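Carboxylic ester hydrolase (Aspergillus niger, PDB 7K4O) hydrolyses ester bonds as a serine esterase of the tannase family, probably releasing gallic acid from tannins, and holds calcium and zinc ions. Local coordinates at residues 214-225 with 322-333. Numbering follows the deposited sequence.
Sequences RWSFQQTQHLYS and YFSYQPTAAFDD. With GDE (3,4,5-trihydroxybenzoic acid), chain J.
Asp333 OD1 accepts a hydrogen bond from ND1 of His222 on its syn side at 2.8 Å, nearly straight (167°) and lying in the imidazole plane, with ring and carboxylate turned 64° apart. Asp333 OD2 accepts Tyr325 OH at 2.6 Å, from above the carboxylate plane. That same OH receives NE2 of Gln221, whose second N-H returns to Gln218 O, so both N-H groups are used, fixing the amide's rotation, with NE2 over one face of the His222 ring and the amide plane tilted steeply to it. Gln221 reaches this place because its CG sits between backbone N and carbonyl carbon (chi1 67°) and the chain turns again about CB-CG.

The tight apolar end is built on Tyr322. Phe217 CB stands 3.7 Å above the centre of the Tyr322 ring, a CH-pi contact almost on the normal, while Phe323 covers the opposite face; the two rings Phe217 and Tyr322 meet obliquely. Tyr322 OH accepts Arg214 NH1 at 3.1 Å, in the guanidinium plane, and Arg214 also forms a salt bridge with the C-terminal carboxylate of Tyr554.

Elsewhere the two segments meet more loosely, through waters: one links Gln218 OE1 to the Tyr322 hydroxyl, another bridges His222 O and Asp333 O. With ND1 anchored, His222 NE2 and the gallate hydroxyl OAD share a hydrogen bond of 2.7 Å. Gln218 and Gln219 bind the neighbouring hydroxyls, and Ser421 and His465 add further bonds, a second-shell carboxylate thus orienting a first-shell histidine in the galloyl-binding pocket of a tannase-family serine esterase.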
ATOM      1  N   ARG A 214       9.104   4.980   0.522  1.00 20.13           N
ATOM      2  CA  ARG A 214       9.706   6.332   0.447  1.00 19.87           C
ATOM      3  C   ARG A 214       9.287   7.093   1.704  1.00 20.52           C
ATOM      4  O   ARG A 214       8.885   8.268   1.619  1.00 20.36           O
ATOM      5  CB  ARG A 214       9.326   7.029  -0.862  1.00 21.30           C
ATOM      6  CG  ARG A 214      10.311   8.106  -1.269  1.00 21.69           C
ATOM      7  CD  ARG A 214      10.025   8.674  -2.643  1.00 22.80           C
ATOM      8  NE  ARG A 214      10.253   7.640  -3.674  1.00 22.43           N
ATOM      9  CZ  ARG A 214       9.317   7.004  -4.386  1.00 22.83           C
ATOM     10  NH1 ARG A 214       8.041   7.279  -4.245  1.00 24.17           N
ATOM     11  NH2 ARG A 214       9.708   6.036  -5.180  1.00 23.51           N
ATOM     12  N   TRP A 215       9.469   6.470   2.864  1.00 20.58           N
ATOM     13  CA  TRP A 215       8.894   6.846   4.160  1.00 21.15           C
ATOM     14  C   TRP A 215       8.999   8.361   4.453  1.00 19.92           C
ATOM     15  O   TRP A 215       7.955   8.964   4.756  1.00 22.36           O
ATOM     16  CB  TRP A 215       9.556   6.038   5.274  1.00 20.51           C
ATOM     17  CG  TRP A 215       8.852   6.240   6.581  1.00 20.59           C
ATOM     18  CD1 TRP A 215       9.122   7.141   7.568  1.00 20.17           C
ATOM     19  CD2 TRP A 215       7.797   5.409   7.083  1.00 21.37           C
ATOM     20  NE1 TRP A 215       8.238   6.981   8.589  1.00 20.80           N
ATOM     21  CE2 TRP A 215       7.414   5.922   8.346  1.00 20.02           C
ATOM     22  CE3 TRP A 215       7.088   4.309   6.564  1.00 22.43           C
ATOM     23  CZ2 TRP A 215       6.352   5.384   9.067  1.00 20.99           C
ATOM     24  CZ3 TRP A 215       6.061   3.767   7.290  1.00 20.95           C
ATOM     25  CH2 TRP A 215       5.693   4.295   8.525  1.00 22.31           C
ATOM     26  N   SER A 216      10.202   8.930   4.388  1.00 21.34           N
ATOM     27  CA  SER A 216      10.383  10.323   4.866  1.00 23.31           C
ATOM     28  C   SER A 216       9.574  11.270   3.972  1.00 24.81           C
ATOM     29  O   SER A 216       9.212  12.360   4.466  1.00 23.96           O
ATOM     30  CB  SER A 216      11.880  10.681   4.950  1.00 21.57           C
ATOM     31  OG  SER A 216      12.480  10.738   3.666  1.00 22.99           O
ATOM     32  N   PHE A 217       9.402  10.966   2.696  1.00 22.20           N
ATOM     33  CA  PHE A 217       8.687  11.856   1.754  1.00 20.67           C
ATOM     34  C   PHE A 217       7.202  11.588   1.903  1.00 24.59           C
ATOM     35  O   PHE A 217       6.407  12.512   2.023  1.00 24.49           O
ATOM     36  CB  PHE A 217       9.189  11.628   0.335  1.00 22.83           C
ATOM     37  CG  PHE A 217      10.559  12.187   0.040  1.00 21.37           C
ATOM     38  CD1 PHE A 217      11.702  11.642   0.606  1.00 23.64           C
ATOM     39  CD2 PHE A 217      10.705  13.321  -0.743  1.00 22.71           C
ATOM     40  CE1 PHE A 217      12.942  12.209   0.403  1.00 23.45           C
ATOM     41  CE2 PHE A 217      11.952  13.850  -0.994  1.00 23.41           C
ATOM     42  CZ  PHE A 217      13.063  13.303  -0.421  1.00 24.51           C
ATOM     43  N   GLN A 218       6.800  10.311   1.940  1.00 20.51           N
ATOM     44  CA  GLN A 218       5.379   9.929   1.961  1.00 21.68           C
ATOM     45  C   GLN A 218       4.740  10.433   3.252  1.00 22.17           C
ATOM     46  O   GLN A 218       3.607  10.932   3.225  1.00 22.37           O
ATOM     47  CB  GLN A 218       5.260   8.402   1.870  1.00 21.19           C
ATOM     48  CG  GLN A 218       3.882   7.879   2.270  1.00 22.56           C
ATOM     49  CD  GLN A 218       2.717   8.532   1.541  1.00 21.93           C
ATOM     50  OE1 GLN A 218       2.875   9.006   0.419  1.00 23.27           O
ATOM     51  NE2 GLN A 218       1.555   8.453   2.174  1.00 21.49           N
ATOM     52  N   GLN A 219       5.367  10.244   4.438  1.00 21.46           N
ATOM     53  CA  GLN A 219       4.685  10.611   5.682  1.00 22.36           C
ATOM     54  C   GLN A 219       4.643  12.155   5.787  1.00 26.20           C
ATOM     55  O   GLN A 219       3.597  12.726   6.154  1.00 24.57           O
ATOM     56  CB  GLN A 219       5.354  10.036   6.925  1.00 23.91           C
ATOM     57  CG  GLN A 219       5.565   8.512   6.914  1.00 23.32           C
ATOM     58  CD  GLN A 219       4.334   7.739   6.524  1.00 25.49           C
ATOM     59  OE1 GLN A 219       3.204   8.185   6.749  1.00 25.71           O
ATOM     60  NE2 GLN A 219       4.555   6.500   6.046  1.00 24.50           N
ATOM     61  N   THR A 220       5.737  12.804   5.444  1.00 23.65           N
ATOM     62  CA  THR A 220       5.808  14.275   5.617  1.00 24.10           C
ATOM     63  C   THR A 220       4.851  14.971   4.630  1.00 26.52           C
ATOM     64  O   THR A 220       4.259  16.013   5.026  1.00 25.53           O
ATOM     65  CB  THR A 220       7.221  14.775   5.435  1.00 22.96           C
ATOM     66  OG1 THR A 220       8.101  14.062   6.314  1.00 22.93           O
ATOM     67  CG2 THR A 220       7.332  16.256   5.718  1.00 24.82           C
ATOM     68  N   GLN A 221       4.662  14.456   3.430  1.00 25.38           N
ATOM     69  CA  GLN A 221       3.787  15.113   2.422  1.00 23.85           C
ATOM     70  C   GLN A 221       2.344  15.144   2.898  1.00 25.84           C
ATOM     71  O   GLN A 221       1.579  15.999   2.366  1.00 27.40           O
ATOM     72  CB  GLN A 221       3.965  14.556   1.017  1.00 24.81           C
ATOM     73  CG  GLN A 221       3.502  13.130   0.828  1.00 24.97           C
ATOM     74  CD  GLN A 221       2.009  12.985   0.617  1.00 25.62           C
ATOM     75  OE1 GLN A 221       1.411  13.795  -0.118  1.00 26.52           O
ATOM     76  NE2 GLN A 221       1.399  12.002   1.306  1.00 23.44           N
ATOM     77  N   HIS A 222       1.958  14.353   3.884  1.00 23.32           N
ATOM     78  CA  HIS A 222       0.605  14.394   4.464  1.00 23.82           C
ATOM     79  C   HIS A 222       0.343  15.780   5.115  1.00 26.08           C
ATOM     80  O   HIS A 222      -0.827  16.086   5.326  1.00 25.46           O
ATOM     81  CB  HIS A 222       0.385  13.295   5.473  1.00 26.06           C
ATOM     82  CG  HIS A 222      -0.066  11.995   4.879  1.00 26.93           C
ATOM     83  ND1 HIS A 222      -1.303  11.884   4.250  1.00 28.73           N
ATOM     84  CD2 HIS A 222       0.520  10.757   4.850  1.00 26.56           C
ATOM     85  CE1 HIS A 222      -1.483  10.608   3.904  1.00 30.92           C
ATOM     86  NE2 HIS A 222      -0.359   9.889   4.247  1.00 27.22           N
ATOM     87  N   LEU A 223       1.399  16.538   5.411  1.00 27.73           N
ATOM     88  CA  LEU A 223       1.266  17.894   6.034  1.00 26.75           C
ATOM     89  C   LEU A 223       1.245  18.931   4.927  1.00 28.69           C
ATOM     90  O   LEU A 223       1.006  20.083   5.259  1.00 29.56           O
ATOM     91  CB  LEU A 223       2.424  18.153   7.008  1.00 27.27           C
ATOM     92  CG  LEU A 223       2.448  17.309   8.264  1.00 26.39           C
ATOM     93  CD1 LEU A 223       3.659  17.664   9.157  1.00 27.98           C
ATOM     94  CD2 LEU A 223       1.187  17.427   9.072  1.00 28.42           C
ATOM     95  N   TYR A 224       1.528  18.578   3.664  1.00 26.22           N
ATOM     96  CA  TYR A 224       1.690  19.592   2.594  1.00 28.36           C
ATOM     97  C   TYR A 224       0.395  20.428   2.418  1.00 31.11           C
ATOM     98  O   TYR A 224       0.444  21.687   2.452  1.00 31.34           O
ATOM     99  CB  TYR A 224       2.097  18.970   1.276  1.00 26.61           C
ATOM    100  CG  TYR A 224       2.250  19.954   0.160  1.00 27.44           C
ATOM    101  CD1 TYR A 224       2.971  21.128   0.327  1.00 30.89           C
ATOM    102  CD2 TYR A 224       1.609  19.753  -1.046  1.00 29.21           C
ATOM    103  CE1 TYR A 224       3.055  22.057  -0.697  1.00 31.30           C
ATOM    104  CE2 TYR A 224       1.708  20.664  -2.076  1.00 28.76           C
ATOM    105  CZ  TYR A 224       2.389  21.852  -1.889  1.00 28.73           C
ATOM    106  OH  TYR A 224       2.497  22.751  -2.940  1.00 30.86           O
ATOM    107  N   SER A 225      -0.751  19.797   2.226  1.00 30.09           N
ATOM    108  CA  SER A 225      -2.045  20.516   2.080  1.00 29.93           C
ATOM    109  C   SER A 225      -2.267  21.489   3.261  1.00 30.82           C
ATOM    110  O   SER A 225      -2.669  22.640   3.017  1.00 31.26           O
ATOM    111  CB  SER A 225      -3.173  19.560   1.973  1.00 29.54           C
ATOM    112  OG  SER A 225      -3.108  18.870   0.739  1.00 30.17           O
ATOM    113  N   TYR A 322       8.811  17.147  -3.852  1.00 25.93           N
ATOM    114  CA  TYR A 322       8.058  15.889  -4.044  1.00 23.40           C
ATOM    115  C   TYR A 322       6.898  16.177  -5.001  1.00 28.39           C
ATOM    116  O   TYR A 322       6.843  17.241  -5.620  1.00 28.10           O
ATOM    117  CB  TYR A 322       7.664  15.291  -2.687  1.00 24.91           C
ATOM    118  CG  TYR A 322       7.428  13.779  -2.696  1.00 21.71           C
ATOM    119  CD1 TYR A 322       8.315  12.942  -3.339  1.00 24.09           C
ATOM    120  CD2 TYR A 322       6.310  13.221  -2.095  1.00 23.85           C
ATOM    121  CE1 TYR A 322       8.086  11.565  -3.405  1.00 23.98           C
ATOM    122  CE2 TYR A 322       6.108  11.837  -2.088  1.00 24.57           C
ATOM    123  CZ  TYR A 322       7.013  11.024  -2.740  1.00 22.97           C
ATOM    124  OH  TYR A 322       6.750   9.662  -2.795  1.00 23.45           O
ATOM    125  N   PHE A 323       5.971  15.248  -5.081  1.00 26.65           N
ATOM    126  CA  PHE A 323       4.746  15.313  -5.911  1.00 25.31           C
ATOM    127  C   PHE A 323       3.605  14.923  -5.030  1.00 30.88           C
ATOM    128  O   PHE A 323       3.773  14.413  -3.911  1.00 35.30           O
ATOM    129  CB  PHE A 323       4.897  14.488  -7.190  1.00 28.75           C
ATOM    130  CG  PHE A 323       5.592  13.160  -6.976  1.00 26.76           C
ATOM    131  CD1 PHE A 323       4.914  12.141  -6.353  1.00 27.25           C
ATOM    132  CD2 PHE A 323       6.898  12.977  -7.353  1.00 26.61           C
ATOM    133  CE1 PHE A 323       5.565  10.954  -6.073  1.00 26.65           C
ATOM    134  CE2 PHE A 323       7.528  11.762  -7.139  1.00 28.47           C
ATOM    135  CZ  PHE A 323       6.853  10.776  -6.482  1.00 23.62           C
ATOM    136  N   SER A 324       2.423  15.223  -5.517  1.00 26.34           N
ATOM    137  CA  SER A 324       1.192  15.027  -4.756  1.00 25.44           C
ATOM    138  C   SER A 324       0.273  14.064  -5.513  1.00 23.66           C
ATOM    139  O   SER A 324       0.680  13.501  -6.558  1.00 26.68           O
ATOM    140  CB  SER A 324       0.522  16.367  -4.481  1.00 27.07           C
ATOM    141  OG  SER A 324      -0.502  16.233  -3.528  1.00 28.34           O
ATOM    142  N   TYR A 325      -0.895  13.879  -4.943  1.00 25.48           N
ATOM    143  CA  TYR A 325      -1.951  12.988  -5.477  1.00 25.49           C
ATOM    144  C   TYR A 325      -2.358  13.464  -6.863  1.00 30.57           C
ATOM    145  O   TYR A 325      -2.267  14.678  -7.199  1.00 28.22           O
ATOM    146  CB  TYR A 325      -3.137  12.951  -4.532  1.00 26.25           C
ATOM    147  CG  TYR A 325      -2.733  12.807  -3.098  1.00 27.06           C
ATOM    148  CD1 TYR A 325      -2.278  11.593  -2.590  1.00 25.18           C
ATOM    149  CD2 TYR A 325      -2.731  13.881  -2.237  1.00 24.73           C
ATOM    150  CE1 TYR A 325      -1.858  11.464  -1.282  1.00 24.96           C
ATOM    151  CE2 TYR A 325      -2.297  13.767  -0.931  1.00 26.30           C
ATOM    152  CZ  TYR A 325      -1.877  12.547  -0.433  1.00 26.69           C
ATOM    153  OH  TYR A 325      -1.510  12.453   0.882  1.00 26.96           O
ATOM    154  N   GLN A 326      -2.785  12.516  -7.677  1.00 28.28           N
ATOM    155  CA  GLN A 326      -3.255  12.810  -9.049  1.00 29.82           C
ATOM    156  C   GLN A 326      -4.527  13.661  -8.999  1.00 23.91           C
ATOM    157  O   GLN A 326      -5.300  13.613  -8.052  1.00 26.27           O
ATOM    158  CB  GLN A 326      -3.575  11.518  -9.793  1.00 26.85           C
ATOM    159  CG  GLN A 326      -2.350  10.696 -10.181  1.00 28.41           C
ATOM    160  CD  GLN A 326      -1.376  11.432 -11.051  1.00 28.80           C
ATOM    161  OE1 GLN A 326      -0.369  11.987 -10.583  1.00 29.28           O
ATOM    162  NE2 GLN A 326      -1.649  11.456 -12.358  1.00 28.19           N
ATOM    163  N   PRO A 327      -4.794  14.440 -10.065  1.00 28.77           N
ATOM    164  CA  PRO A 327      -6.157  14.969 -10.248  1.00 29.61           C
ATOM    165  C   PRO A 327      -7.184  13.824 -10.165  1.00 31.00           C
ATOM    166  O   PRO A 327      -6.862  12.710 -10.586  1.00 30.05           O
ATOM    167  CB  PRO A 327      -6.101  15.580 -11.658  1.00 31.97           C
ATOM    168  CG  PRO A 327      -4.650  15.893 -11.877  1.00 31.59           C
ATOM    169  CD  PRO A 327      -3.873  14.788 -11.152  1.00 30.98           C
ATOM    170  N   THR A 328      -8.339  14.087  -9.555  1.00 29.52           N
ATOM    171  CA  THR A 328      -9.515  13.207  -9.267  1.00 31.88           C
ATOM    172  C   THR A 328      -9.371  12.555  -7.898  1.00 30.31           C
ATOM    173  O   THR A 328     -10.367  12.091  -7.388  1.00 31.31           O
ATOM    174  CB  THR A 328      -9.844  12.161 -10.341  1.00 32.03           C
ATOM    175  OG1 THR A 328      -8.883  11.116 -10.424  1.00 31.50           O
ATOM    176  CG2 THR A 328      -9.874  12.722 -11.736  1.00 31.40           C
ATOM    177  N   ALA A 329      -8.186  12.580  -7.270  1.00 29.90           N
ATOM    178  CA  ALA A 329      -8.074  12.115  -5.871  1.00 27.13           C
ATOM    179  C   ALA A 329      -8.757  13.111  -4.936  1.00 27.28           C
ATOM    180  O   ALA A 329      -8.573  14.345  -5.139  1.00 32.79           O
ATOM    181  CB  ALA A 329      -6.615  11.892  -5.483  1.00 28.22           C
ATOM    182  N   ALA A 330      -9.479  12.612  -3.946  1.00 28.37           N
ATOM    183  CA  ALA A 330     -10.125  13.443  -2.918  1.00 29.51           C
ATOM    184  C   ALA A 330      -9.077  14.285  -2.183  1.00 35.58           C
ATOM    185  O   ALA A 330      -7.924  13.857  -2.010  1.00 29.75           O
ATOM    186  CB  ALA A 330     -10.905  12.609  -1.974  1.00 32.23           C
ATOM    187  N   PHE A 331      -9.473  15.477  -1.735  1.00 32.84           N
ATOM    188  CA  PHE A 331      -8.588  16.377  -0.961  1.00 31.78           C
ATOM    189  C   PHE A 331      -8.665  16.037   0.525  1.00 32.31           C
ATOM    190  O   PHE A 331      -9.025  16.908   1.366  1.00 33.71           O
ATOM    191  CB  PHE A 331      -8.978  17.837  -1.250  1.00 32.17           C
ATOM    192  CG  PHE A 331      -8.525  18.347  -2.579  1.00 30.65           C
ATOM    193  CD1 PHE A 331      -9.306  18.183  -3.713  1.00 31.10           C
ATOM    194  CD2 PHE A 331      -7.332  19.022  -2.705  1.00 28.81           C
ATOM    195  CE1 PHE A 331      -8.876  18.638  -4.943  1.00 31.54           C
ATOM    196  CE2 PHE A 331      -6.907  19.479  -3.940  1.00 29.67           C
ATOM    197  CZ  PHE A 331      -7.675  19.291  -5.054  1.00 31.27           C
ATOM    198  N   ASP A 332      -8.256  14.819   0.918  1.00 29.39           N
ATOM    199  CA  ASP A 332      -8.348  14.378   2.326  1.00 30.27           C
ATOM    200  C   ASP A 332      -7.338  15.128   3.194  1.00 30.51           C
ATOM    201  O   ASP A 332      -7.716  15.531   4.283  1.00 31.60           O
ATOM    202  CB  ASP A 332      -8.136  12.864   2.480  1.00 35.41           C
ATOM    203  CG  ASP A 332      -9.366  12.032   2.152  1.00 48.47           C
ATOM    204  OD1 ASP A 332      -9.944  12.252   1.078  1.00 49.59           O
ATOM    205  OD2 ASP A 332      -9.726  11.148   2.967  1.00 55.67           O
ATOM    206  N   ASP A 333      -6.095  15.261   2.727  1.00 27.82           N
ATOM    207  CA  ASP A 333      -5.032  15.943   3.493  1.00 27.61           C
ATOM    208  C   ASP A 333      -5.506  17.380   3.776  1.00 30.50           C
ATOM    209  O   ASP A 333      -5.181  17.911   4.863  1.00 30.45           O
ATOM    210  CB  ASP A 333      -3.714  15.982   2.743  1.00 26.71           C
ATOM    211  CG  ASP A 333      -2.912  14.665   2.863  1.00 28.36           C
ATOM    212  OD1 ASP A 333      -3.368  13.733   3.597  1.00 30.62           O
ATOM    213  OD2 ASP A 333      -1.841  14.648   2.245  1.00 27.03           O
TER
HETATM  214  OAA GDE J 603      -1.561   1.670   5.566  0.99 26.88           O
HETATM  215  OAB GDE J 603      -3.247   2.974   4.972  0.99 31.84           O
HETATM  216  OAC GDE J 603       2.200   5.062   6.469  0.96 23.14           O
HETATM  217  OAD GDE J 603      -0.913   7.323   3.636  0.99 23.99           O
HETATM  218  OAE GDE J 603       1.405   7.305   4.969  0.90 22.20           O
HETATM  219  CAF GDE J 603       0.100   3.929   5.858  0.99 25.42           C
HETATM  220  CAG GDE J 603      -1.493   5.082   4.411  0.95 24.79           C
HETATM  221  CAH GDE J 603      -2.032   2.805   5.252  1.00 30.77           C
HETATM  222  CAI GDE J 603       0.956   5.040   5.798  1.00 24.04           C
HETATM  223  CAJ GDE J 603      -0.646   6.220   4.380  0.99 25.67           C
HETATM  224  CAK GDE J 603      -1.120   4.010   5.206  0.95 25.39           C
HETATM  225  CAL GDE J 603       0.554   6.172   5.039  0.94 24.98           C
HETATM  226  O   HOH W   1       4.677   8.621  -1.496  1.00 22.84           O
HETATM  227  O   HOH W   2      -1.132  17.016   1.189  1.00 27.06           O
HETATM  228  O   HOH W   3       0.720  16.328  -0.914  1.00 27.55           O
HETATM  229  O   HOH W   4      -2.258  18.309   5.047  1.00 28.99           O